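Local coordinates for protein protocadherin-19 isoform 1 (Danio rerio, PDB 5CO1) that mediates calcium-dependent homophilic cell adhesion, robustly when in complex with the cadherin cdh2, and is essential for early neurulation in the anterior neural plate, at residues V8-N12 with V23-N27; V11-N16 with N101-D107; K52-K56 with V66-D71; E111-L115 with A135-D141. One frame throughout, in Å; residues are numbered along the deposited sequence.

Interaction 1: residues V8-N12 with V23-N27. With CA (calcium ion), chain H.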
loop_
_atom_site.group_PDB
_atom_site.type_symbol
_atom_site.label_atom_id
_atom_site.label_comp_id
_atom_site.label_asym_id
_atom_site.label_seq_id
_atom_site.Cartn_x
_atom_site.Cartn_y
_atom_site.Cartn_z
ATOM N N VAL A 8 -7.083 -27.907 0.835
ATOM C CA VAL A 8 -6.750 -26.491 0.710
ATOM C C VAL A 8 -6.393 -25.885 2.086
ATOM O O VAL A 8 -7.092 -26.106 3.049
ATOM C CB VAL A 8 -7.961 -25.709 0.175
ATOM C CG1 VAL A 8 -7.678 -24.210 0.155
ATOM C CG2 VAL A 8 -8.340 -26.202 -1.211
ATOM N N TYR A 9 -5.346 -25.071 2.148
ATOM C CA TYR A 9 -4.895 -24.473 3.394
ATOM C C TYR A 9 -4.845 -22.979 3.151
ATOM O O TYR A 9 -4.557 -22.568 2.039
ATOM C CB TYR A 9 -3.483 -24.945 3.748
ATOM C CG TYR A 9 -3.298 -26.441 3.884
ATOM C CD1 TYR A 9 -2.893 -27.215 2.793
ATOM C CD2 TYR A 9 -3.378 -27.061 5.117
ATOM C CE1 TYR A 9 -2.626 -28.568 2.923
ATOM C CE2 TYR A 9 -3.119 -28.411 5.256
ATOM C CZ TYR A 9 -2.741 -29.162 4.158
ATOM O OH TYR A 9 -2.477 -30.511 4.295
ATOM N N THR A 10 -5.220 -22.174 4.153
ATOM C CA THR A 10 -5.113 -20.712 4.050
ATOM C C THR A 10 -4.419 -20.103 5.253
ATOM O O THR A 10 -4.692 -20.433 6.371
ATOM C CB THR A 10 -6.476 -20.013 3.817
ATOM O OG1 THR A 10 -7.273 -20.084 4.995
ATOM C CG2 THR A 10 -7.250 -20.651 2.665
ATOM N N VAL A 11 -3.427 -19.281 4.995
ATOM C CA VAL A 11 -2.521 -18.843 6.039
ATOM C C VAL A 11 -2.392 -17.359 5.869
ATOM O O VAL A 11 -2.512 -16.857 4.758
ATOM C CB VAL A 11 -1.115 -19.493 5.951
ATOM C CG1 VAL A 11 -1.128 -20.860 6.608
ATOM C CG2 VAL A 11 -0.719 -19.665 4.513
ATOM N N ASN A 12 -2.316 -16.672 7.001
ATOM C CA ASN A 12 -2.054 -15.272 7.016
ATOM C C ASN A 12 -0.588 -15.020 7.264
ATOM O O ASN A 12 0.009 -15.621 8.156
ATOM C CB ASN A 12 -2.880 -14.652 8.107
ATOM C CG ASN A 12 -4.353 -14.669 7.782
ATOM O OD1 ASN A 12 -4.742 -14.400 6.655
ATOM N ND2 ASN A 12 -5.176 -15.006 8.761
ATOM N N VAL A 23 5.525 -20.304 7.219
ATOM C CA VAL A 23 4.245 -20.055 6.594
ATOM C C VAL A 23 3.328 -21.227 6.889
ATOM O O VAL A 23 2.269 -21.042 7.487
ATOM C CB VAL A 23 4.398 -19.946 5.078
ATOM C CG1 VAL A 23 3.035 -20.038 4.400
ATOM C CG2 VAL A 23 5.150 -18.669 4.724
ATOM N N ILE A 24 3.768 -22.440 6.527
ATOM C CA ILE A 24 3.082 -23.633 6.992
ATOM C C ILE A 24 3.930 -24.888 6.868
ATOM O O ILE A 24 4.830 -24.962 6.048
ATOM C CB ILE A 24 1.728 -23.791 6.271
ATOM C CG1 ILE A 24 0.926 -24.937 6.856
ATOM C CG2 ILE A 24 1.882 -23.961 4.757
ATOM C CD1 ILE A 24 -0.538 -24.877 6.482
ATOM N N ASP A 25 3.713 -25.821 7.777
ATOM C CA ASP A 25 4.369 -27.130 7.762
ATOM C C ASP A 25 3.345 -28.181 7.262
ATOM O O ASP A 25 2.318 -28.425 7.902
ATOM C CB ASP A 25 4.873 -27.440 9.179
ATOM C CG ASP A 25 5.627 -28.792 9.299
ATOM O OD1 ASP A 25 5.796 -29.565 8.315
ATOM O OD2 ASP A 25 6.017 -29.098 10.449
ATOM N N LEU A 26 3.527 -28.634 6.023
ATOM C CA LEU A 26 2.557 -29.524 5.400
ATOM C C LEU A 26 2.863 -30.973 5.736
ATOM O O LEU A 26 3.990 -31.321 6.087
ATOM C CB LEU A 26 2.539 -29.321 3.886
ATOM C CG LEU A 26 2.097 -27.967 3.361
ATOM C CD1 LEU A 26 2.236 -27.936 1.859
ATOM C CD2 LEU A 26 0.654 -27.646 3.706
ATOM N N ASN A 27 1.850 -31.812 5.605
ATOM C CA ASN A 27 1.958 -33.226 5.921
ATOM C C ASN A 27 1.070 -34.092 5.008
ATOM O O ASN A 27 -0.164 -33.948 4.983
ATOM C CB ASN A 27 1.549 -33.440 7.371
ATOM C CG ASN A 27 2.336 -34.546 8.036
ATOM O OD1 ASN A 27 2.316 -35.701 7.593
ATOM N ND2 ASN A 27 3.042 -34.202 9.111
HETATM CA CA CA H . 5.849 -31.839 7.556
HETATM O O HOH W 1 4.394 -32.025 8.996
HETATM O O HOH W 2 5.741 -33.955 6.561
#
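Tyr9 meets Leu26 and Ile24 with its ring, while two residues further along the strand Val11 meets Val23, and together they illustrate how two sheets of a beta-sandwich are held by apolar packing. The methyl CD2 of Leu26 sits over one face of the Tyr9 ring in a CH-pi contact, 3.7 Å from the ring centroid, shifted toward the CE1 rim. Ile24 CD1 approaches the same ring obliquely, 3.8 Å from Tyr9 CD2. With CG1 anti to the backbone N (chi1 -173°), Ile24 extends its terminal methyl into the corner between the ring and Val11 CG1. The two branches of Val11 divide the work: CG1 rests 3.5 Å from the carbonyl O of Val23, and CG2 packs 3.8 Å from Val23 CG1. The phenolic OH of Tyr9 is hydrogen-bonded by the backbone N of Glu6. Just past this apolar patch, Asp25 OD1 and Leu26 O bind a calcium ion that Thr61 and two waters also ligate. The short strand axes pass 7.6 Å apart at 137°. Strand 8-14 is paired with strand 94-103 on its own sheet, whereas strand 22-25 pairs with strand 63-66, where Val23 and Ile24 form a classic beta bulge opposite Ile64.

Interaction 2: residues V11-N16 with N101-D107. With CA (calcium ion), chain F; CA (calcium ion), chain E; CA (calcium ion), chain G.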
loop_
_atom_site.group_PDB
_atom_site.type_symbol
_atom_site.label_atom_id
_atom_site.label_comp_id
_atom_site.label_asym_id
_atom_site.label_seq_id
_atom_site.Cartn_x
_atom_site.Cartn_y
_atom_site.Cartn_z
ATOM N N VAL A 11 -3.427 -19.281 4.995
ATOM C CA VAL A 11 -2.521 -18.843 6.039
ATOM C C VAL A 11 -2.392 -17.359 5.869
ATOM O O VAL A 11 -2.512 -16.857 4.758
ATOM C CB VAL A 11 -1.115 -19.493 5.951
ATOM C CG1 VAL A 11 -1.128 -20.860 6.608
ATOM C CG2 VAL A 11 -0.719 -19.665 4.513
ATOM N N ASN A 12 -2.316 -16.672 7.001
ATOM C CA ASN A 12 -2.054 -15.272 7.016
ATOM C C ASN A 12 -0.588 -15.020 7.264
ATOM O O ASN A 12 0.009 -15.621 8.156
ATOM C CB ASN A 12 -2.880 -14.652 8.107
ATOM C CG ASN A 12 -4.353 -14.669 7.782
ATOM O OD1 ASN A 12 -4.742 -14.400 6.655
ATOM N ND2 ASN A 12 -5.176 -15.006 8.761
ATOM N N VAL A 13 -0.041 -14.045 6.539
ATOM C CA VAL A 13 1.311 -13.661 6.754
ATOM C C VAL A 13 1.484 -12.185 6.617
ATOM O O VAL A 13 1.033 -11.621 5.651
ATOM C CB VAL A 13 2.223 -14.317 5.755
ATOM C CG1 VAL A 13 3.628 -13.816 5.966
ATOM C CG2 VAL A 13 2.196 -15.808 5.969
ATOM N N LEU A 14 2.214 -11.578 7.551
ATOM C CA LEU A 14 2.436 -10.147 7.564
ATOM C C LEU A 14 3.227 -9.761 6.333
ATOM O O LEU A 14 4.154 -10.480 5.962
ATOM C CB LEU A 14 3.242 -9.730 8.800
ATOM C CG LEU A 14 2.307 -9.316 9.876
ATOM C CD1 LEU A 14 3.043 -8.931 11.130
ATOM C CD2 LEU A 14 1.513 -8.149 9.328
ATOM N N GLU A 15 2.919 -8.623 5.732
ATOM C CA GLU A 15 3.836 -8.114 4.736
ATOM C C GLU A 15 5.108 -7.706 5.427
ATOM O O GLU A 15 5.103 -7.459 6.628
ATOM C CB GLU A 15 3.264 -6.966 3.907
ATOM C CG GLU A 15 3.119 -5.635 4.599
ATOM C CD GLU A 15 2.649 -4.567 3.638
ATOM O OE1 GLU A 15 3.200 -4.505 2.510
ATOM O OE2 GLU A 15 1.681 -3.848 3.972
ATOM N N ASN A 16 6.198 -7.880 4.684
ATOM C CA ASN A 16 7.552 -7.511 5.094
ATOM C C ASN A 16 8.098 -8.485 6.118
ATOM O O ASN A 16 9.093 -8.226 6.776
ATOM C CB ASN A 16 7.604 -6.076 5.602
ATOM C CG ASN A 16 7.156 -5.053 4.540
ATOM O OD1 ASN A 16 7.286 -5.269 3.326
ATOM N ND2 ASN A 16 6.604 -3.931 5.009
ATOM N N ASN A 101 -2.484 -15.283 2.289
ATOM C CA ASN A 101 -2.911 -13.888 2.491
ATOM C C ASN A 101 -1.820 -13.045 3.110
ATOM O O ASN A 101 -1.423 -13.222 4.297
ATOM C CB ASN A 101 -4.063 -13.820 3.492
ATOM C CG ASN A 101 -5.372 -13.732 2.828
ATOM O OD1 ASN A 101 -5.768 -12.643 2.417
ATOM N ND2 ASN A 101 -5.956 -14.891 2.510
ATOM N N VAL A 102 -1.455 -12.042 2.362
ATOM C CA VAL A 102 -0.450 -11.148 2.775
ATOM C C VAL A 102 -1.146 -9.991 3.405
ATOM O O VAL A 102 -1.866 -9.270 2.743
ATOM C CB VAL A 102 0.353 -10.664 1.585
ATOM C CG1 VAL A 102 1.377 -9.649 2.036
ATOM C CG2 VAL A 102 1.033 -11.851 0.966
ATOM N N ILE A 103 -0.851 -9.760 4.670
ATOM C CA ILE A 103 -1.634 -8.837 5.440
ATOM C C ILE A 103 -1.001 -7.465 5.473
ATOM O O ILE A 103 0.196 -7.324 5.610
ATOM C CB ILE A 103 -1.997 -9.463 6.799
ATOM C CG1 ILE A 103 -3.098 -10.465 6.501
ATOM C CG2 ILE A 103 -2.581 -8.433 7.764
ATOM C CD1 ILE A 103 -3.055 -11.643 7.390
ATOM N N ASP A 104 -1.811 -6.471 5.156
ATOM C CA ASP A 104 -1.315 -5.121 4.944
ATOM C C ASP A 104 -0.974 -4.492 6.289
ATOM O O ASP A 104 -1.712 -4.671 7.275
ATOM C CB ASP A 104 -2.349 -4.289 4.216
ATOM C CG ASP A 104 -2.059 -2.808 4.287
ATOM O OD1 ASP A 104 -1.001 -2.390 3.760
ATOM O OD2 ASP A 104 -2.924 -2.063 4.819
ATOM N N ILE A 105 0.218 -3.901 6.333
ATOM C CA ILE A 105 0.592 -2.943 7.349
ATOM C C ILE A 105 0.835 -1.534 6.824
ATOM O O ILE A 105 0.942 -1.305 5.617
ATOM C CB ILE A 105 1.846 -3.390 8.108
ATOM C CG1 ILE A 105 3.008 -3.570 7.136
ATOM C CG2 ILE A 105 1.574 -4.688 8.867
ATOM C CD1 ILE A 105 4.282 -2.930 7.600
ATOM N N ASN A 106 0.844 -0.573 7.747
ATOM C CA ASN A 106 1.080 0.799 7.393
ATOM C C ASN A 106 2.555 1.097 7.107
ATOM O O ASN A 106 3.239 1.688 7.897
ATOM C CB ASN A 106 0.585 1.704 8.468
ATOM C CG ASN A 106 0.219 3.066 7.932
ATOM O OD1 ASN A 106 0.061 3.248 6.732
ATOM N ND2 ASN A 106 0.036 4.018 8.816
ATOM N N ASP A 107 3.020 0.719 5.937
ATOM C CA ASP A 107 4.365 1.047 5.525
ATOM C C ASP A 107 4.382 2.129 4.417
ATOM O O ASP A 107 5.332 2.225 3.683
ATOM C CB ASP A 107 5.094 -0.228 5.064
ATOM C CG ASP A 107 4.366 -0.968 3.936
ATOM O OD1 ASP A 107 3.132 -0.809 3.792
ATOM O OD2 ASP A 107 5.012 -1.789 3.252
HETATM CA CA CA F . 1.118 -1.702 3.433
HETATM CA CA CA E . 4.374 -2.660 1.397
HETATM CA CA CA G . -0.525 4.685 5.076
HETATM O O HOH W 3 5.041 -0.718 0.170
HETATM O O HOH W 4 6.320 -3.767 1.092
#
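Asn12, Val13 and Leu14 run parallel to Asn101, Val102 and Ile103, and this short ladder delivers Glu15 to two calcium ions. The backbone bonds alternate between the strands: Asn101 N to Val11 O, Val13 N to Asn101 O, Ile103 N to Val13 O, and finally Glu15 N to Ile103 O at 3.0 Å. Beyond that last rung the side chain of Glu15 leads to the metals. Its CB packs 3.8 Å from Val102 CG1. CG, placed between the backbone N and the carbonyl carbon (chi1 72°), lies 3.3 Å from Ile105 CG1, and the chain then runs extended (chi2 175°) to a carboxylate whose oxygens serve different metals. OE1 binds one calcium ion at 2.5 Å. OE2 binds the other at 2.3 Å and also accepts the backbone N-H of Ile105 on its anti lone pair, at 2.8 Å, so that both metal and peptide fix the rotation of the group. Asp107 comes from the opposite direction and bridges the same two ions, its carboxylate plane turned 68° from that of Glu15. Asn16 ND2 donates to Asp107 OD2 at 3.2 Å, meeting it from above the carboxylate plane. Asp104 OD1 and Ile105 O complete this segment's share of the second ion, the Asp104 carboxylate also having Asn147 as a polar partner, while Asn106 OD1 reaches a third. The close carboxylates, joined by those of Glu73, Asp71 and Asp143, are probably tolerable because the cations lie between them. Such clustering of ligands is characteristic of the calcium-binding junction between successive cadherin repeats.

Interaction 3: residues K52-K56 with V66-D71. With CA (calcium ion), chain E.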
loop_
_atom_site.group_PDB
_atom_site.type_symbol
_atom_site.label_atom_id
_atom_site.label_comp_id
_atom_site.label_asym_id
_atom_site.label_seq_id
_atom_site.Cartn_x
_atom_site.Cartn_y
_atom_site.Cartn_z
ATOM N N LYS A 52 6.906 -17.424 -7.259
ATOM C CA LYS A 52 8.054 -18.338 -7.312
ATOM C C LYS A 52 9.297 -17.834 -6.543
ATOM O O LYS A 52 10.025 -18.626 -5.967
ATOM C CB LYS A 52 8.407 -18.595 -8.773
ATOM C CG LYS A 52 9.021 -19.950 -9.045
ATOM C CD LYS A 52 9.754 -19.936 -10.382
ATOM C CE LYS A 52 10.394 -21.279 -10.680
ATOM N NZ LYS A 52 9.361 -22.340 -10.845
ATOM N N GLN A 53 9.485 -16.521 -6.462
ATOM C CA GLN A 53 10.599 -15.930 -5.690
ATOM C C GLN A 53 10.267 -15.717 -4.197
ATOM O O GLN A 53 11.167 -15.491 -3.375
ATOM C CB GLN A 53 10.991 -14.572 -6.283
ATOM C CG GLN A 53 11.016 -14.517 -7.804
ATOM C CD GLN A 53 10.349 -13.266 -8.363
ATOM O OE1 GLN A 53 10.468 -12.174 -7.796
ATOM N NE2 GLN A 53 9.662 -13.415 -9.494
ATOM N N MET A 54 8.974 -15.696 -3.876
ATOM C CA MET A 54 8.522 -15.339 -2.550
ATOM C C MET A 54 8.534 -16.499 -1.557
ATOM O O MET A 54 8.487 -16.288 -0.352
ATOM C CB MET A 54 7.111 -14.754 -2.624
ATOM C CG MET A 54 6.993 -13.509 -3.489
ATOM S SD MET A 54 7.918 -12.110 -2.835
ATOM C CE MET A 54 6.625 -10.862 -2.952
ATOM N N PHE A 55 8.535 -17.733 -2.035
ATOM C CA PHE A 55 8.404 -18.851 -1.113
ATOM C C PHE A 55 9.321 -19.979 -1.535
ATOM O O PHE A 55 9.430 -20.274 -2.716
ATOM C CB PHE A 55 6.959 -19.356 -1.081
ATOM C CG PHE A 55 5.962 -18.333 -0.648
ATOM C CD1 PHE A 55 5.664 -18.155 0.705
ATOM C CD2 PHE A 55 5.247 -17.615 -1.587
ATOM C CE1 PHE A 55 4.719 -17.216 1.106
ATOM C CE2 PHE A 55 4.302 -16.664 -1.190
ATOM C CZ PHE A 55 4.052 -16.448 0.156
ATOM N N LYS A 56 9.958 -20.615 -0.560
ATOM C CA LYS A 56 10.648 -21.867 -0.781
ATOM C C LYS A 56 9.984 -22.956 0.056
ATOM O O LYS A 56 9.317 -22.666 1.054
ATOM C CB LYS A 56 12.123 -21.727 -0.416
ATOM C CG LYS A 56 12.411 -21.429 1.049
ATOM C CD LYS A 56 13.902 -21.201 1.308
ATOM C CE LYS A 56 14.185 -20.866 2.773
ATOM N NZ LYS A 56 13.738 -19.507 3.208
ATOM N N VAL A 66 8.878 -18.078 3.957
ATOM C CA VAL A 66 9.063 -16.884 3.160
ATOM C C VAL A 66 10.481 -16.847 2.564
ATOM O O VAL A 66 11.445 -17.204 3.234
ATOM C CB VAL A 66 8.796 -15.620 4.007
ATOM C CG1 VAL A 66 9.034 -14.372 3.170
ATOM C CG2 VAL A 66 7.366 -15.635 4.532
ATOM N N ASN A 67 10.577 -16.509 1.281
ATOM C CA ASN A 67 11.870 -16.506 0.574
ATOM C C ASN A 67 12.259 -15.195 -0.097
ATOM O O ASN A 67 13.412 -15.017 -0.481
ATOM C CB ASN A 67 11.923 -17.614 -0.477
ATOM C CG ASN A 67 13.351 -18.052 -0.794
ATOM O OD1 ASN A 67 14.160 -18.294 0.109
ATOM N ND2 ASN A 67 13.662 -18.170 -2.083
ATOM N N GLY A 68 11.308 -14.286 -0.259
ATOM C CA GLY A 68 11.624 -12.959 -0.762
ATOM C C GLY A 68 10.745 -11.932 -0.093
ATOM O O GLY A 68 9.997 -12.260 0.817
ATOM N N VAL A 69 10.802 -10.694 -0.566
ATOM C CA VAL A 69 10.140 -9.614 0.125
ATOM C C VAL A 69 8.668 -9.563 -0.224
ATOM O O VAL A 69 8.321 -9.181 -1.337
ATOM C CB VAL A 69 10.765 -8.258 -0.204
ATOM C CG1 VAL A 69 10.042 -7.165 0.557
ATOM C CG2 VAL A 69 12.239 -8.265 0.166
ATOM N N LEU A 70 7.822 -9.793 0.785
ATOM C CA LEU A 70 6.371 -9.823 0.623
ATOM C C LEU A 70 5.775 -8.444 0.751
ATOM O O LEU A 70 5.778 -7.878 1.847
ATOM C CB LEU A 70 5.742 -10.671 1.711
ATOM C CG LEU A 70 5.897 -12.172 1.603
ATOM C CD1 LEU A 70 5.196 -12.795 2.783
ATOM C CD2 LEU A 70 5.314 -12.700 0.309
ATOM N N ASP A 71 5.178 -7.943 -0.334
ATOM C CA ASP A 71 4.651 -6.586 -0.370
ATOM C C ASP A 71 3.193 -6.640 -0.729
ATOM O O ASP A 71 2.849 -7.081 -1.821
ATOM C CB ASP A 71 5.421 -5.747 -1.377
ATOM C CG ASP A 71 4.940 -4.295 -1.449
ATOM O OD1 ASP A 71 4.086 -3.856 -0.650
ATOM O OD2 ASP A 71 5.425 -3.588 -2.351
HETATM CA CA CA E . 4.374 -2.660 1.397
HETATM O O HOH W 3 5.041 -0.718 0.170
HETATM O O HOH W 4 6.320 -3.767 1.092
#
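The edge of the small antiparallel sheet of a cadherin domain, where strand 55-57 follows a short helix and strand 63-66 runs out toward the calcium sites, is the setting in which Met54, Phe55 and Lys56 meet the segment from Val66 to Asp71. Phe55 and Val66 form an antiparallel non-hydrogen-bonded pair with diverging side chains. Next to it, Met54 O receives the backbone N of Asn67 at 2.7 Å, with the donor well above the carbonyl plane, and a weak bond from Gly68 N at 3.5 Å; Met54 O therefore holds the chain chiefly through Asn67 as it leaves the strand. Lys56 lies across Asn67 at about a right angle. Its CD comes 3.2 Å from Asn67 OD1, and a bend at the last torsion (chi4 -72°) turns NZ back toward the backbone, giving weak bonds to Val66 O at 3.2 Å and Asn67 OD1 at 3.4 Å. Further weak partners of this ammonium are Thr65 and Asn20, so several oxygens share it, each weakly. On the buried side, Leu70 CD2 fits between two side chains, 4.0 Å from Phe55 CZ and 4.0 Å from Met54 CB. The Phe55 ring also meets His78 edge-to-face and touches Val23. Past Leu70 the chain emerges at Asp71, whose OD1 binds a calcium ion at 2.4 Å together with two waters, Glu15, Glu73 and Asp107. Asp71, His72 and Glu73 form the Asp-X-Glu calcium-binding motif of cadherin repeats, with the aspartate and the glutamate both serving as ligands.

Interaction 4: residues E111-L115 with A135-D141. With CA (calcium ion), chain G.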
loop_
_atom_site.group_PDB
_atom_site.type_symbol
_atom_site.label_atom_id
_atom_site.label_comp_id
_atom_site.label_asym_id
_atom_site.label_seq_id
_atom_site.Cartn_x
_atom_site.Cartn_y
_atom_site.Cartn_z
ATOM N N GLU A 111 0.790 10.515 0.241
ATOM C CA GLU A 111 1.241 11.400 -0.857
ATOM C C GLU A 111 0.266 12.576 -0.994
ATOM O O GLU A 111 -0.948 12.376 -1.124
ATOM C CB GLU A 111 1.286 10.662 -2.217
ATOM C CG GLU A 111 1.984 9.306 -2.229
ATOM C CD GLU A 111 1.436 8.316 -3.285
ATOM O OE1 GLU A 111 0.364 7.684 -3.076
ATOM O OE2 GLU A 111 2.142 8.068 -4.287
ATOM N N ILE A 112 0.801 13.793 -1.028
ATOM C CA ILE A 112 -0.020 14.979 -1.261
ATOM C C ILE A 112 0.178 15.540 -2.670
ATOM O O ILE A 112 1.219 16.111 -2.968
ATOM C CB ILE A 112 0.325 16.102 -0.272
ATOM C CG1 ILE A 112 -0.001 15.685 1.157
ATOM C CG2 ILE A 112 -0.457 17.361 -0.607
ATOM C CD1 ILE A 112 0.607 16.598 2.211
ATOM N N LYS A 113 -0.882 15.515 -3.475
ATOM C CA LYS A 113 -0.832 16.035 -4.848
ATOM C C LYS A 113 -1.671 17.315 -5.040
ATOM O O LYS A 113 -2.857 17.368 -4.655
ATOM C CB LYS A 113 -1.266 14.945 -5.834
ATOM C CG LYS A 113 -0.133 14.016 -6.251
ATOM C CD LYS A 113 0.972 14.768 -6.993
ATOM C CE LYS A 113 1.769 13.871 -7.934
ATOM N NZ LYS A 113 2.547 12.835 -7.197
ATOM N N LEU A 114 -1.003 18.361 -5.537
ATOM C CA LEU A 114 -1.662 19.506 -6.199
ATOM C C LEU A 114 -2.182 19.197 -7.611
ATOM O O LEU A 114 -1.401 18.873 -8.507
ATOM C CB LEU A 114 -0.680 20.670 -6.323
ATOM C CG LEU A 114 -0.517 21.542 -5.084
ATOM C CD1 LEU A 114 0.714 22.420 -5.241
ATOM C CD2 LEU A 114 -1.755 22.395 -4.843
ATOM N N LEU A 115 -3.476 19.417 -7.835
ATOM C CA LEU A 115 -3.993 19.657 -9.194
ATOM C C LEU A 115 -3.786 21.119 -9.659
ATOM O O LEU A 115 -4.630 22.009 -9.445
ATOM C CB LEU A 115 -5.466 19.244 -9.295
ATOM C CG LEU A 115 -5.704 17.761 -9.623
ATOM C CD1 LEU A 115 -4.697 16.842 -8.930
ATOM C CD2 LEU A 115 -7.137 17.358 -9.286
ATOM N N ALA A 135 -6.913 26.013 -6.495
ATOM C CA ALA A 135 -6.389 24.692 -6.913
ATOM C C ALA A 135 -7.161 23.547 -6.308
ATOM O O ALA A 135 -8.070 23.738 -5.498
ATOM C CB ALA A 135 -4.914 24.548 -6.568
ATOM N N LEU A 136 -6.806 22.343 -6.724
ATOM C CA LEU A 136 -7.344 21.143 -6.084
ATOM C C LEU A 136 -6.205 20.269 -5.539
ATOM O O LEU A 136 -5.211 20.030 -6.240
ATOM C CB LEU A 136 -8.222 20.358 -7.073
ATOM C CG LEU A 136 -9.605 19.938 -6.547
ATOM C CD1 LEU A 136 -10.537 21.134 -6.356
ATOM C CD2 LEU A 136 -10.241 18.906 -7.460
ATOM N N VAL A 137 -6.302 19.877 -4.267
ATOM C CA VAL A 137 -5.380 18.877 -3.717
ATOM C C VAL A 137 -6.022 17.504 -3.594
ATOM O O VAL A 137 -7.196 17.358 -3.205
ATOM C CB VAL A 137 -4.759 19.289 -2.363
ATOM C CG1 VAL A 137 -4.364 20.762 -2.382
ATOM C CG2 VAL A 137 -5.711 18.994 -1.218
ATOM N N ARG A 138 -5.252 16.506 -4.004
ATOM C CA ARG A 138 -5.608 15.105 -3.809
ATOM C C ARG A 138 -4.549 14.422 -2.931
ATOM O O ARG A 138 -3.348 14.502 -3.214
ATOM C CB ARG A 138 -5.668 14.427 -5.172
ATOM C CG ARG A 138 -6.016 12.958 -5.139
ATOM C CD ARG A 138 -6.915 12.618 -6.309
ATOM N NE ARG A 138 -8.323 12.822 -5.976
ATOM C CZ ARG A 138 -9.276 13.059 -6.870
ATOM N NH1 ARG A 138 -10.543 13.168 -6.483
ATOM N NH2 ARG A 138 -8.957 13.192 -8.148
ATOM N N VAL A 139 -4.982 13.790 -1.843
ATOM C CA VAL A 139 -4.050 13.036 -0.989
ATOM C C VAL A 139 -4.336 11.556 -1.106
ATOM O O VAL A 139 -5.475 11.116 -0.991
ATOM C CB VAL A 139 -4.090 13.456 0.498
ATOM C CG1 VAL A 139 -3.489 14.839 0.675
ATOM C CG2 VAL A 139 -5.512 13.414 1.055
ATOM N N SER A 140 -3.295 10.795 -1.386
ATOM C CA SER A 140 -3.438 9.370 -1.530
ATOM C C SER A 140 -2.522 8.613 -0.560
ATOM O O SER A 140 -1.590 9.168 0.007
ATOM C CB SER A 140 -3.106 8.981 -2.957
ATOM O OG SER A 140 -1.911 9.623 -3.352
ATOM N N ASP A 141 -2.836 7.338 -0.376
ATOM C CA ASP A 141 -2.043 6.428 0.403
ATOM C C ASP A 141 -2.176 5.069 -0.286
ATOM O O ASP A 141 -3.283 4.542 -0.437
ATOM C CB ASP A 141 -2.592 6.379 1.847
ATOM C CG ASP A 141 -1.565 5.880 2.870
ATOM O OD1 ASP A 141 -1.105 4.728 2.751
ATOM O OD2 ASP A 141 -1.286 6.596 3.853
HETATM CA CA CA G . -0.525 4.685 5.076
#
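Glu111 to Leu115 and Ala135 to Ser140 run antiparallel, their short axes 4.5 Å apart at an angle of 155°. Glu111 with Ser140, Lys113 with Arg138 and Leu115 with Leu136 are the hydrogen-bonded pairs; Ile112 with Val139 and Leu114 with Val137 are the non-hydrogen-bonded pairs between them. In the central pair both directions are used, Lys113 N to Arg138 O at 2.7 Å and Arg138 N to Lys113 O at 2.6 Å. CA-H groups of Val137 and Val139 add contacts to the carbonyls of Lys113 and Glu111. On one face, Ile112 and Val139 lie side by side, CG1 to CG1 at 3.6 Å, and Leu114 CD2 reaches Val137 CG1 at 3.9 Å and, more loosely, Ala135 CB. This is the inward face of a cadherin beta-sandwich: Ile112 and Val137 both touch Ile189 of strand 184-193, and Leu114 touches Phe205 of strand 200-210. Strand 111-115 forms one border of its sheet within the chain, while strand 135-140 is paired on its other side with strand 168-173. The other face carries Glu111, Lys113, Leu115, Leu136, Arg138 and Ser140. There Leu115 CB packs 3.7 Å from Leu136 CB, and Arg138 turns away to give a hydrogen bond to Ser167 O. Ser140 OG, with chi1 at 46°, faces Glu111 and donates to its OE1 at 3.0 Å from above the carboxylate plane. One residue later, Asp141 grips a calcium ion with both carboxylate oxygens, OD1 and OD2 each at 2.4 Å, alongside Asn106, Asn108, Asp143, Asn147 and Asp193.

Interaction 1 joins two sheets mainly by apolar side-chain packing, whereas interactions 2 and 4 join neighbouring strands within a sheet, parallel in the first and antiparallel in the second, and each carries one face inward and one toward the surface. Interaction 3 mixes both modes, with a buried apolar side and a polar rim. Strand 8-14 serves interactions 1 and 2, and Val23 of interaction 1 packs on Phe55 and Val66 of interaction 3. Leu70 and Asp71 bring interaction 3 against 11-16, where both share a calcium ion. Interaction 4, about 41 Å from interaction 1 between centres, shares with interaction 2 another ion.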